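Local coordinates for hypothetical protein AF1704 (Archaeoglobus fulgidus, PDB 1ZBM) that probably catalyses the conversion of cyclic dehypoxanthine futalosine into 1,4-dihydroxy-6-naphthoate, a step in menaquinone biosynthesis, at residues K53-E58 with Y69-D74; D171-Q176 with D254-K259; S65-A70 with A115-K120; A28-K33 with I40-E45. All blocks are in the same frame, centred on the assembly; numbering follows the deposited sequence.

Contact 1: residues K53-E58 with Y69-D74; sequences KAFNAE and YALLDD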
loop_
_atom_site.group_PDB
_atom_site.type_symbol
_atom_site.label_atom_id
_atom_site.label_comp_id
_atom_site.label_asym_id
_atom_site.label_seq_id
_atom_site.Cartn_x
_atom_site.Cartn_y
_atom_site.Cartn_z
ATOM N N LYS A 53 3.855 7.016 12.281
ATOM C CA LYS A 53 3.502 8.394 12.620
ATOM C C LYS A 53 1.996 8.563 12.781
ATOM O O LYS A 53 1.536 9.514 13.408
ATOM C CB LYS A 53 4.002 9.360 11.550
ATOM C CG LYS A 53 5.497 9.568 11.553
ATOM C CD LYS A 53 5.836 10.749 10.680
ATOM C CE LYS A 53 7.223 11.278 10.977
ATOM N NZ LYS A 53 7.479 12.510 10.171
ATOM N N ALA A 54 1.235 7.629 12.217
ATOM C CA ALA A 54 -0.222 7.669 12.294
ATOM C C ALA A 54 -0.723 7.415 13.715
ATOM O O ALA A 54 -1.890 7.669 14.029
ATOM C CB ALA A 54 -0.823 6.639 11.331
ATOM N N PHE A 55 0.155 6.891 14.565
ATOM C CA PHE A 55 -0.194 6.602 15.956
ATOM C C PHE A 55 -0.255 7.881 16.779
ATOM O O PHE A 55 -0.659 7.858 17.935
ATOM C CB PHE A 55 0.830 5.643 16.562
ATOM C CG PHE A 55 0.616 4.215 16.173
ATOM C CD1 PHE A 55 -0.309 3.423 16.855
ATOM C CD2 PHE A 55 1.306 3.671 15.094
ATOM C CE1 PHE A 55 -0.548 2.109 16.455
ATOM C CE2 PHE A 55 1.077 2.363 14.685
ATOM C CZ PHE A 55 0.153 1.576 15.365
ATOM N N ASN A 56 0.162 8.986 16.171
ATOM C CA ASN A 56 0.141 10.275 16.823
ATOM C C ASN A 56 -0.845 11.223 16.110
ATOM O O ASN A 56 -0.998 12.390 16.491
ATOM C CB ASN A 56 1.553 10.879 16.840
ATOM C CG ASN A 56 2.536 10.073 17.697
ATOM O OD1 ASN A 56 2.465 10.083 18.930
ATOM N ND2 ASN A 56 3.453 9.371 17.041
ATOM N N ALA A 57 -1.525 10.718 15.083
ATOM C CA ALA A 57 -2.492 11.522 14.323
ATOM C C ALA A 57 -1.788 12.770 13.807
ATOM O O ALA A 57 -2.295 13.888 13.924
ATOM C CB ALA A 57 -3.673 11.910 15.204
ATOM N N GLU A 58 -0.610 12.550 13.228
ATOM C CA GLU A 58 0.226 13.617 12.705
ATOM C C GLU A 58 -0.381 14.397 11.547
ATOM O O GLU A 58 -0.431 15.623 11.579
ATOM C CB GLU A 58 1.568 13.037 12.269
ATOM C CG GLU A 58 2.597 14.090 11.897
ATOM C CD GLU A 58 3.576 14.373 13.021
ATOM O OE1 GLU A 58 4.549 13.593 13.172
ATOM O OE2 GLU A 58 3.366 15.363 13.768
ATOM N N TYR A 69 -4.141 0.343 10.014
ATOM C CA TYR A 69 -5.427 0.992 10.237
ATOM C C TYR A 69 -6.205 0.395 11.399
ATOM O O TYR A 69 -6.880 1.115 12.139
ATOM C CB TYR A 69 -6.296 0.926 8.975
ATOM C CG TYR A 69 -7.643 1.586 9.173
ATOM C CD1 TYR A 69 -7.734 2.963 9.347
ATOM C CD2 TYR A 69 -8.811 0.829 9.294
ATOM C CE1 TYR A 69 -8.944 3.573 9.647
ATOM C CE2 TYR A 69 -10.037 1.437 9.597
ATOM C CZ TYR A 69 -10.080 2.816 9.774
ATOM O OH TYR A 69 -11.250 3.448 10.114
ATOM N N ALA A 70 -6.119 -0.921 11.564
ATOM C CA ALA A 70 -6.847 -1.575 12.649
ATOM C C ALA A 70 -6.389 -1.079 14.026
ATOM O O ALA A 70 -7.136 -1.177 15.002
ATOM C CB ALA A 70 -6.689 -3.085 12.550
ATOM N N LEU A 71 -5.177 -0.528 14.087
ATOM C CA LEU A 71 -4.617 -0.013 15.337
ATOM C C LEU A 71 -4.780 1.509 15.489
ATOM O O LEU A 71 -4.177 2.118 16.378
ATOM C CB LEU A 71 -3.128 -0.376 15.441
ATOM C CG LEU A 71 -2.732 -1.844 15.615
ATOM C CD1 LEU A 71 -1.260 -2.029 15.299
ATOM C CD2 LEU A 71 -3.030 -2.293 17.040
ATOM N N LEU A 72 -5.590 2.124 14.629
ATOM C CA LEU A 72 -5.806 3.562 14.708
ATOM C C LEU A 72 -7.120 4.036 14.091
ATOM O O LEU A 72 -7.234 5.169 13.620
ATOM C CB LEU A 72 -4.613 4.292 14.088
ATOM C CG LEU A 72 -4.083 3.651 12.813
ATOM C CD1 LEU A 72 -4.770 4.300 11.620
ATOM C CD2 LEU A 72 -2.575 3.824 12.721
ATOM N N ASP A 73 -8.119 3.161 14.133
ATOM C CA ASP A 73 -9.438 3.457 13.599
ATOM C C ASP A 73 -10.244 4.313 14.585
ATOM O O ASP A 73 -11.422 4.606 14.358
ATOM C CB ASP A 73 -10.175 2.149 13.295
ATOM C CG ASP A 73 -10.423 1.310 14.542
ATOM O OD1 ASP A 73 -9.489 1.149 15.354
ATOM O OD2 ASP A 73 -11.553 0.805 14.704
ATOM N N ASP A 74 -9.597 4.709 15.681
ATOM C CA ASP A 74 -10.220 5.556 16.694
ATOM C C ASP A 74 -10.068 7.033 16.326
ATOM O O ASP A 74 -10.960 7.853 16.563
ATOM C CB ASP A 74 -9.601 5.299 18.080
ATOM C CG ASP A 74 -8.084 5.455 18.099
ATOM O OD1 ASP A 74 -7.399 4.824 17.256
ATOM O OD2 ASP A 74 -7.558 6.199 18.970
#
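Ala54 and Leu72 meet methyl to methyl: CB of Ala54 points at segment 69-74 and lies 3.6 Å from CD2 of Leu72. Leu72 reaches Ala54 through an uncommon rotamer, with CG held between the backbone N and the carbonyl carbon (chi1 41°) and its second torsion (93°) well off a staggered value. Both residues are buried, and both side chains also touch Ile64 of strand 61-65. The two segments are loops, one following helix 47-53 and leading into strand 61-65, the other following helix 66-69 and leading into strand 76-86. They belong to the lobe whose mixed sheet has the strand order 2-1-3-5-4, as in type II periplasmic binding proteins. Phe55, next along, is exposed, and its ring extends across to Leu71. Its CE1 comes within 3.7 Å of Leu71 CB, while Leu71 CD1 sits at the ring edge, in plane, 3.9 Å from Phe55 CZ. The Leu71 carbonyl O approaches the same ring obliquely, 3.6 Å from Phe55 CE1. Over one face lies Leu72 CD2, more distantly, at 4.4 Å from Phe55 CE2. Tyr112 also meets the Phe55 ring, with planes at about 50°, and touches Leu71. At Asn56 the chain turns back, its N bonded to Lys53 O at 3.1 Å; opposite, a type I turn from Tyr69 to Leu72 presents the two leucines.

Contact 2: residues D171-Q176 with D254-K259; sequences DWWSEQ and DAALKK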
loop_
_atom_site.group_PDB
_atom_site.type_symbol
_atom_site.label_atom_id
_atom_site.label_comp_id
_atom_site.label_asym_id
_atom_site.label_seq_id
_atom_site.Cartn_x
_atom_site.Cartn_y
_atom_site.Cartn_z
ATOM N N ASP A 171 -2.440 -16.080 -3.416
ATOM C CA ASP A 171 -3.000 -17.427 -3.493
ATOM C C ASP A 171 -3.432 -17.858 -2.109
ATOM O O ASP A 171 -4.455 -18.526 -1.937
ATOM C CB ASP A 171 -1.992 -18.437 -4.028
ATOM C CG ASP A 171 -1.594 -18.151 -5.439
ATOM O OD1 ASP A 171 -2.469 -17.727 -6.229
ATOM O OD2 ASP A 171 -0.404 -18.358 -5.764
ATOM N N TRP A 172 -2.643 -17.476 -1.114
ATOM C CA TRP A 172 -2.969 -17.836 0.253
ATOM C C TRP A 172 -4.253 -17.157 0.709
ATOM O O TRP A 172 -5.072 -17.770 1.395
ATOM C CB TRP A 172 -1.851 -17.440 1.205
ATOM C CG TRP A 172 -2.187 -17.800 2.609
ATOM C CD1 TRP A 172 -1.956 -18.989 3.224
ATOM C CD2 TRP A 172 -2.874 -16.974 3.561
ATOM N NE1 TRP A 172 -2.455 -18.959 4.503
ATOM C CE2 TRP A 172 -3.029 -17.737 4.736
ATOM C CE3 TRP A 172 -3.383 -15.664 3.528
ATOM C CZ2 TRP A 172 -3.662 -17.235 5.882
ATOM C CZ3 TRP A 172 -4.014 -15.164 4.666
ATOM C CH2 TRP A 172 -4.149 -15.954 5.826
ATOM N N TRP A 173 -4.419 -15.891 0.338
ATOM C CA TRP A 173 -5.605 -15.137 0.733
ATOM C C TRP A 173 -6.844 -15.638 0.018
ATOM O O TRP A 173 -7.927 -15.687 0.595
ATOM C CB TRP A 173 -5.411 -13.649 0.447
ATOM C CG TRP A 173 -6.686 -12.854 0.371
ATOM C CD1 TRP A 173 -7.416 -12.569 -0.754
ATOM C CD2 TRP A 173 -7.334 -12.170 1.455
ATOM N NE1 TRP A 173 -8.471 -11.734 -0.435
ATOM C CE2 TRP A 173 -8.439 -11.478 0.909
ATOM C CE3 TRP A 173 -7.079 -12.070 2.833
ATOM C CZ2 TRP A 173 -9.288 -10.696 1.694
ATOM C CZ3 TRP A 173 -7.930 -11.288 3.619
ATOM C CH2 TRP A 173 -9.020 -10.612 3.041
ATOM N N SER A 174 -6.668 -16.005 -1.243
ATOM C CA SER A 174 -7.756 -16.500 -2.050
ATOM C C SER A 174 -8.310 -17.789 -1.425
ATOM O O SER A 174 -9.498 -18.082 -1.537
ATOM C CB SER A 174 -7.256 -16.745 -3.471
ATOM O OG SER A 174 -8.340 -16.952 -4.359
ATOM N N GLU A 175 -7.450 -18.546 -0.754
ATOM C CA GLU A 175 -7.877 -19.775 -0.104
ATOM C C GLU A 175 -8.646 -19.476 1.182
ATOM O O GLU A 175 -9.372 -20.333 1.695
ATOM C CB GLU A 175 -6.669 -20.670 0.206
ATOM C CG GLU A 175 -6.095 -21.386 -1.014
ATOM C CD GLU A 175 -4.803 -22.143 -0.721
ATOM O OE1 GLU A 175 -4.510 -22.417 0.468
ATOM O OE2 GLU A 175 -4.083 -22.482 -1.688
ATOM N N GLN A 176 -8.503 -18.258 1.700
ATOM C CA GLN A 176 -9.195 -17.873 2.936
ATOM C C GLN A 176 -10.557 -17.235 2.683
ATOM O O GLN A 176 -11.515 -17.510 3.398
ATOM C CB GLN A 176 -8.346 -16.895 3.753
ATOM C CG GLN A 176 -6.922 -17.340 3.990
ATOM C CD GLN A 176 -6.840 -18.780 4.435
ATOM O OE1 GLN A 176 -7.571 -19.216 5.332
ATOM N NE2 GLN A 176 -5.939 -19.530 3.821
ATOM N N ASP A 254 -14.981 -3.743 1.413
ATOM C CA ASP A 254 -15.318 -3.439 2.807
ATOM C C ASP A 254 -15.431 -4.776 3.534
ATOM O O ASP A 254 -15.011 -4.906 4.680
ATOM C CB ASP A 254 -16.671 -2.727 2.956
ATOM C CG ASP A 254 -16.682 -1.328 2.379
ATOM O OD1 ASP A 254 -15.660 -0.604 2.496
ATOM O OD2 ASP A 254 -17.740 -0.938 1.828
ATOM N N ALA A 255 -16.014 -5.766 2.859
ATOM C CA ALA A 255 -16.205 -7.086 3.449
ATOM C C ALA A 255 -14.868 -7.769 3.677
ATOM O O ALA A 255 -14.672 -8.447 4.690
ATOM C CB ALA A 255 -17.082 -7.940 2.548
ATOM N N ALA A 256 -13.953 -7.588 2.728
ATOM C CA ALA A 256 -12.625 -8.181 2.811
ATOM C C ALA A 256 -11.852 -7.652 4.017
ATOM O O ALA A 256 -11.193 -8.418 4.715
ATOM C CB ALA A 256 -11.863 -7.919 1.534
ATOM N N LEU A 257 -11.927 -6.352 4.273
ATOM C CA LEU A 257 -11.226 -5.805 5.433
ATOM C C LEU A 257 -11.823 -6.422 6.673
ATOM O O LEU A 257 -11.102 -6.893 7.557
ATOM C CB LEU A 257 -11.404 -4.301 5.530
ATOM C CG LEU A 257 -10.406 -3.396 4.819
ATOM C CD1 LEU A 257 -10.794 -1.965 5.187
ATOM C CD2 LEU A 257 -8.967 -3.682 5.262
ATOM N N LYS A 258 -13.152 -6.415 6.740
ATOM C CA LYS A 258 -13.839 -6.985 7.898
ATOM C C LYS A 258 -13.280 -8.382 8.151
ATOM O O LYS A 258 -12.902 -8.710 9.276
ATOM C CB LYS A 258 -15.356 -7.063 7.658
ATOM C CG LYS A 258 -16.160 -7.336 8.926
ATOM C CD LYS A 258 -17.529 -7.969 8.634
ATOM C CE LYS A 258 -18.221 -8.428 9.931
ATOM N NZ LYS A 258 -19.442 -9.269 9.698
ATOM N N LYS A 259 -13.210 -9.193 7.098
ATOM C CA LYS A 259 -12.696 -10.563 7.204
ATOM C C LYS A 259 -11.240 -10.579 7.652
ATOM O O LYS A 259 -10.868 -11.271 8.605
ATOM C CB LYS A 259 -12.817 -11.277 5.853
ATOM C CG LYS A 259 -12.261 -12.693 5.854
ATOM C CD LYS A 259 -13.017 -13.550 6.837
ATOM C CE LYS A 259 -12.484 -14.962 6.881
ATOM N NZ LYS A 259 -13.182 -15.713 7.965
#
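Trp173 pushes the benzo end of its indole against Ala256, and this pair forms the tight part of the contact. The evidence is twofold: Trp173 CZ2 lies 3.8 Å from Ala256 CB, and Trp173 CH2 lies 3.5 Å from Ala256 O, which sits at the ring edge, in the ring plane. With CG anti to the backbone N (chi1 160°), the indole spans the gap between two backbones whose CA atoms, at Trp173 and Ala256, stay 10.1 Å apart. The pyrrole end is tied elsewhere, by the hydrogen bond of NE1 to Leu179 O, and Leu118, Leu181, Pro182 and Leu260 also pack on the ring.

One turn further on, the contact slackens. Gln176 and Lys259 are partly exposed, and their closest approach is Gln176 O to Lys259 CE at 4.4 Å. The Gln176 amide is engaged within its own segment: NE2 donates to Trp172 O over 3.1 Å, with an N-H...O angle of 151°, and stands 3.5 Å above one face of the Trp172 ring, offset toward its rim. Between these two segments the packing therefore rests mainly on one indole, although Trp172 and Gln176 also touch Met263 further along helix 251-265. The indole's aromatic C-H edge, carrying a slight positive charge, faces a carbonyl oxygen, so a weak electrostatic attraction probably supplements the dispersion contact with the alanine methyl.

Contact 3: residues S65-A70 with A115-K120; sequences SAHAYA and ANLLLK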
loop_
_atom_site.group_PDB
_atom_site.type_symbol
_atom_site.label_atom_id
_atom_site.label_comp_id
_atom_site.label_asym_id
_atom_site.label_seq_id
_atom_site.Cartn_x
_atom_site.Cartn_y
_atom_site.Cartn_z
ATOM N N SER A 65 -1.240 1.317 5.614
ATOM C CA SER A 65 -1.536 -0.097 5.406
ATOM C C SER A 65 -2.849 -0.493 6.072
ATOM O O SER A 65 -3.176 0.017 7.141
ATOM C CB SER A 65 -0.401 -0.949 5.982
ATOM O OG SER A 65 0.818 -0.700 5.312
ATOM N N ALA A 66 -3.605 -1.397 5.456
ATOM C CA ALA A 66 -4.863 -1.816 6.073
ATOM C C ALA A 66 -4.556 -2.361 7.472
ATOM O O ALA A 66 -5.270 -2.067 8.430
ATOM C CB ALA A 66 -5.560 -2.886 5.224
ATOM N N HIS A 67 -3.494 -3.151 7.583
ATOM C CA HIS A 67 -3.075 -3.715 8.862
ATOM C C HIS A 67 -3.017 -2.615 9.933
ATOM O O HIS A 67 -3.749 -2.651 10.923
ATOM C CB HIS A 67 -1.696 -4.353 8.702
ATOM C CG HIS A 67 -1.128 -4.915 9.971
ATOM N ND1 HIS A 67 0.174 -5.360 10.064
ATOM C CD2 HIS A 67 -1.680 -5.115 11.192
ATOM C CE1 HIS A 67 0.400 -5.809 11.287
ATOM N NE2 HIS A 67 -0.708 -5.671 11.992
ATOM N N ALA A 68 -2.142 -1.639 9.713
ATOM C CA ALA A 68 -1.957 -0.529 10.631
ATOM C C ALA A 68 -3.272 0.152 11.001
ATOM O O ALA A 68 -3.500 0.486 12.166
ATOM C CB ALA A 68 -0.997 0.481 10.026
ATOM N N TYR A 69 -4.141 0.343 10.014
ATOM C CA TYR A 69 -5.427 0.992 10.237
ATOM C C TYR A 69 -6.205 0.395 11.399
ATOM O O TYR A 69 -6.880 1.115 12.139
ATOM C CB TYR A 69 -6.296 0.926 8.975
ATOM C CG TYR A 69 -7.643 1.586 9.173
ATOM C CD1 TYR A 69 -7.734 2.963 9.347
ATOM C CD2 TYR A 69 -8.811 0.829 9.294
ATOM C CE1 TYR A 69 -8.944 3.573 9.647
ATOM C CE2 TYR A 69 -10.037 1.437 9.597
ATOM C CZ TYR A 69 -10.080 2.816 9.774
ATOM O OH TYR A 69 -11.250 3.448 10.114
ATOM N N ALA A 70 -6.119 -0.921 11.564
ATOM C CA ALA A 70 -6.847 -1.575 12.649
ATOM C C ALA A 70 -6.389 -1.079 14.026
ATOM O O ALA A 70 -7.136 -1.177 15.002
ATOM C CB ALA A 70 -6.689 -3.085 12.550
ATOM N N ALA A 115 1.110 -6.716 4.256
ATOM C CA ALA A 115 1.853 -7.882 3.799
ATOM C C ALA A 115 2.446 -8.652 4.974
ATOM O O ALA A 115 2.600 -9.874 4.910
ATOM C CB ALA A 115 2.965 -7.462 2.838
ATOM N N ASN A 116 2.797 -7.951 6.047
ATOM C CA ASN A 116 3.354 -8.647 7.193
ATOM C C ASN A 116 2.261 -9.424 7.900
ATOM O O ASN A 116 2.441 -10.593 8.250
ATOM C CB ASN A 116 4.007 -7.677 8.165
ATOM C CG ASN A 116 5.389 -8.132 8.565
ATOM O OD1 ASN A 116 5.578 -9.285 8.990
ATOM N ND2 ASN A 116 6.369 -7.246 8.424
ATOM N N LEU A 117 1.123 -8.771 8.105
ATOM C CA LEU A 117 -0.010 -9.411 8.754
ATOM C C LEU A 117 -0.327 -10.712 8.009
ATOM O O LEU A 117 -0.499 -11.765 8.628
ATOM C CB LEU A 117 -1.221 -8.473 8.742
ATOM C CG LEU A 117 -2.529 -9.024 9.329
ATOM C CD1 LEU A 117 -2.310 -9.474 10.771
ATOM C CD2 LEU A 117 -3.611 -7.943 9.272
ATOM N N LEU A 118 -0.389 -10.637 6.678
ATOM C CA LEU A 118 -0.662 -11.818 5.853
ATOM C C LEU A 118 0.376 -12.928 6.079
ATOM O O LEU A 118 0.020 -14.098 6.251
ATOM C CB LEU A 118 -0.695 -11.443 4.364
ATOM C CG LEU A 118 -1.904 -10.652 3.868
ATOM C CD1 LEU A 118 -1.643 -10.071 2.474
ATOM C CD2 LEU A 118 -3.108 -11.546 3.860
ATOM N N LEU A 119 1.652 -12.560 6.068
ATOM C CA LEU A 119 2.715 -13.525 6.282
ATOM C C LEU A 119 2.531 -14.192 7.644
ATOM O O LEU A 119 2.571 -15.416 7.754
ATOM C CB LEU A 119 4.085 -12.836 6.208
ATOM C CG LEU A 119 5.343 -13.699 6.435
ATOM C CD1 LEU A 119 5.411 -14.793 5.384
ATOM C CD2 LEU A 119 6.600 -12.828 6.369
ATOM N N LYS A 120 2.315 -13.381 8.677
ATOM C CA LYS A 120 2.112 -13.883 10.030
ATOM C C LYS A 120 0.895 -14.803 10.132
ATOM O O LYS A 120 0.779 -15.569 11.083
ATOM C CB LYS A 120 1.979 -12.703 11.001
ATOM C CG LYS A 120 3.276 -11.890 11.158
ATOM C CD LYS A 120 3.006 -10.446 11.550
ATOM C CE LYS A 120 2.331 -10.351 12.900
ATOM N NZ LYS A 120 1.796 -8.975 13.130
#
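A buried CH-pi contact between His67 and Leu117 joins two short helical segments from different lobes of the fold. Helix 66-69 follows strand 61-65 of one mixed sheet, whereas helix 114-122 lies between strands 105-108 and 127-130 of the other. The backbones approach closely, with the CA atoms of His67 and Leu117 6.5 Å apart. Leu117 CB lies over one face of the imidazole, 3.8 Å from the ring centroid and 19° off the ring normal. Its nearest ring atom is His67 ND1, so the methylene is displaced toward the rim. From the same leucine, CD2 extends along the ring to within 3.9 Å of His67 CD2. The imidazole projects across the interface because its CG is anti to the backbone N (chi1 177°). A hydrogen bond from His67 ND1 to Thr113 O, on the residue just before helix 114-122, fixes the turn of the ring about its bond to CB. Lys120, its chain bent at the third torsion and crossing the histidine side chain at about a right angle, brings NZ to 3.9 Å from His67 CE1, oblique to the ring and without a bond to it. NZ is 4.3 Å from His67 NE2, where a lysine charge would probably disfavour protonation of the imidazole.

The backbone N of His67 is also hydrogen-bonded to Thr114 OG1. Thr114 and Ala115 are predicted to bind substrate, and the CB of Ala115 points away from segment 65-70. The N-terminal turns of helices from two lobes lie close together here, consistent with the type II periplasmic-binding-protein fold, whose ligand cleft lies between the lobes.

Contact 4: residues A28-K33 with I40-E45; sequences AMTHGK and IEHVIE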
loop_
_atom_site.group_PDB
_atom_site.type_symbol
_atom_site.label_atom_id
_atom_site.label_comp_id
_atom_site.label_asym_id
_atom_site.label_seq_id
_atom_site.Cartn_x
_atom_site.Cartn_y
_atom_site.Cartn_z
ATOM N N ALA A 28 -2.152 14.429 -10.797
ATOM C CA ALA A 28 -3.053 15.536 -11.091
ATOM C C ALA A 28 -3.107 16.550 -9.952
ATOM O O ALA A 28 -3.158 17.761 -10.188
ATOM C CB ALA A 28 -4.464 15.007 -11.383
HETATM N N MSE A 29 -3.100 16.054 -8.718
HETATM C CA MSE A 29 -3.172 16.933 -7.558
HETATM C C MSE A 29 -1.854 17.658 -7.294
HETATM O O MSE A 29 -1.851 18.842 -6.959
HETATM C CB MSE A 29 -3.586 16.138 -6.319
HETATM C CG MSE A 29 -4.041 17.002 -5.150
HETATM SE SE MSE A 29 -4.514 15.946 -3.578
HETATM C CE MSE A 29 -6.299 15.397 -4.108
ATOM N N THR A 30 -0.740 16.953 -7.456
ATOM C CA THR A 30 0.572 17.540 -7.232
ATOM C C THR A 30 0.976 18.549 -8.320
ATOM O O THR A 30 1.984 19.250 -8.180
ATOM C CB THR A 30 1.659 16.448 -7.135
ATOM O OG1 THR A 30 1.564 15.572 -8.266
ATOM C CG2 THR A 30 1.493 15.637 -5.856
ATOM N N HIS A 31 0.203 18.628 -9.399
ATOM C CA HIS A 31 0.520 19.570 -10.469
ATOM C C HIS A 31 -0.563 20.605 -10.719
ATOM O O HIS A 31 -0.769 21.029 -11.853
ATOM C CB HIS A 31 0.825 18.830 -11.774
ATOM C CG HIS A 31 2.155 18.147 -11.781
ATOM N ND1 HIS A 31 2.465 17.117 -10.919
ATOM C CD2 HIS A 31 3.264 18.361 -12.526
ATOM C CE1 HIS A 31 3.710 16.726 -11.133
ATOM N NE2 HIS A 31 4.217 17.466 -12.104
ATOM N N GLY A 32 -1.243 21.011 -9.653
ATOM C CA GLY A 32 -2.280 22.016 -9.770
ATOM C C GLY A 32 -3.312 21.751 -10.845
ATOM O O GLY A 32 -3.968 22.682 -11.312
ATOM N N LYS A 33 -3.463 20.486 -11.232
ATOM C CA LYS A 33 -4.427 20.101 -12.257
ATOM C C LYS A 33 -5.803 19.860 -11.643
ATOM O O LYS A 33 -6.776 19.622 -12.359
ATOM C CB LYS A 33 -3.953 18.833 -12.976
ATOM C CG LYS A 33 -2.597 18.958 -13.664
ATOM C CD LYS A 33 -2.686 19.684 -14.998
ATOM C CE LYS A 33 -3.415 18.834 -16.038
ATOM N NZ LYS A 33 -3.689 19.554 -17.325
ATOM N N ILE A 40 -3.361 22.441 0.140
ATOM C CA ILE A 40 -2.680 21.196 0.460
ATOM C C ILE A 40 -1.157 21.229 0.472
ATOM O O ILE A 40 -0.518 21.800 -0.416
ATOM C CB ILE A 40 -3.122 20.084 -0.519
ATOM C CG1 ILE A 40 -4.651 19.964 -0.503
ATOM C CG2 ILE A 40 -2.468 18.770 -0.160
ATOM C CD1 ILE A 40 -5.223 19.206 -1.676
ATOM N N GLU A 41 -0.584 20.601 1.495
ATOM C CA GLU A 41 0.866 20.493 1.628
ATOM C C GLU A 41 1.183 19.000 1.599
ATOM O O GLU A 41 0.750 18.249 2.469
ATOM C CB GLU A 41 1.341 21.090 2.958
ATOM C CG GLU A 41 2.872 21.152 3.100
ATOM C CD GLU A 41 3.345 21.078 4.547
ATOM O OE1 GLU A 41 2.671 21.663 5.434
ATOM O OE2 GLU A 41 4.402 20.447 4.803
ATOM N N HIS A 42 1.936 18.579 0.597
ATOM C CA HIS A 42 2.297 17.182 0.466
ATOM C C HIS A 42 3.550 16.818 1.238
ATOM O O HIS A 42 4.530 17.573 1.275
ATOM C CB HIS A 42 2.510 16.810 -1.004
ATOM C CG HIS A 42 1.262 16.834 -1.825
ATOM N ND1 HIS A 42 0.825 17.963 -2.485
ATOM C CD2 HIS A 42 0.339 15.875 -2.068
ATOM C CE1 HIS A 42 -0.314 17.696 -3.097
ATOM N NE2 HIS A 42 -0.631 16.435 -2.860
ATOM N N VAL A 43 3.494 15.634 1.837
ATOM C CA VAL A 43 4.580 15.074 2.613
ATOM C C VAL A 43 4.744 13.654 2.107
ATOM O O VAL A 43 3.813 12.852 2.194
ATOM C CB VAL A 43 4.233 15.051 4.120
ATOM C CG1 VAL A 43 5.401 14.480 4.905
ATOM C CG2 VAL A 43 3.911 16.483 4.609
ATOM N N ILE A 44 5.922 13.353 1.566
ATOM C CA ILE A 44 6.233 12.030 1.016
ATOM C C ILE A 44 7.175 11.266 1.931
ATOM O O ILE A 44 8.279 11.723 2.209
ATOM C CB ILE A 44 6.912 12.151 -0.375
ATOM C CG1 ILE A 44 6.028 12.977 -1.301
ATOM C CG2 ILE A 44 7.217 10.774 -0.952
ATOM C CD1 ILE A 44 6.276 14.440 -1.151
ATOM N N GLU A 45 6.740 10.097 2.380
ATOM C CA GLU A 45 7.541 9.278 3.270
ATOM C C GLU A 45 7.171 7.810 3.085
ATOM O O GLU A 45 6.078 7.494 2.610
ATOM C CB GLU A 45 7.302 9.703 4.717
ATOM C CG GLU A 45 8.011 10.979 5.120
ATOM C CD GLU A 45 7.579 11.452 6.493
ATOM O OE1 GLU A 45 8.305 12.258 7.114
ATOM O OE2 GLU A 45 6.498 11.022 6.954
#
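The His42 imidazole is sandwiched between two methyl groups. Thr30 CG2 stands 3.7 Å above the plane on one face, almost over the centre, its line to the centroid only 12° off the ring normal: a CH-pi contact by its geometry. On the opposite face lies CG2 of Ile40, two residues back in the same strand, 3.8 Å from the plane and offset toward the rim. At the edge comes the selenium of Met29, a selenomethionine in this crystal. Its SE is 5.0 Å from the His42 centroid and 76° off the normal, a Met-aromatic approach close to the ring plane.

The Met29 chain runs straight out to SE, CG anti to the backbone N, and bends only beyond it; the same SE touches Ile40 CD1 at 3.8 Å, the two side chains crossing at about a right angle. Thr30 divides its branches by chemistry: OG1 turns back to the carbonyl oxygens of Phe26 and Tyr27 in its own helix, which leaves CG2 to face the imidazole.

Helix 20-30 is here docking its C-terminal end on strand 39-44, an outermost strand of its sheet. The two elements belong to a beta-alpha-beta unit with the parallel strand 11-16, whose last residue, His16, meets the His42 ring with planes at about 90°. Helix 194-213 packs on Met29 through Ala203.

Overall arrangement
Along the chain the first segments run in the order contacts 4, 1, 3, 2. Contacts 4 and 1 belong to the lobe with strands 39-44, 11-16 and 61-65; their centres are 22 Å apart, yet the salt bridge from Lys53 NZ to Glu45 OE1 connects them. Contacts 1 and 3 share Tyr69 and Ala70, with centres 13 Å apart. Contact 3 continues across to helix 114-122, where Leu118 packs on Trp172 and Trp173 of contact 2, while Leu257 packs on Ala66. Contacts 2 and 4 lie 32 Å apart on opposite sides of the chain's centre. The contacts thus run from one lobe's edge to the interlobe region near the predicted substrate site, joined by salt bridge, shared segment and packing.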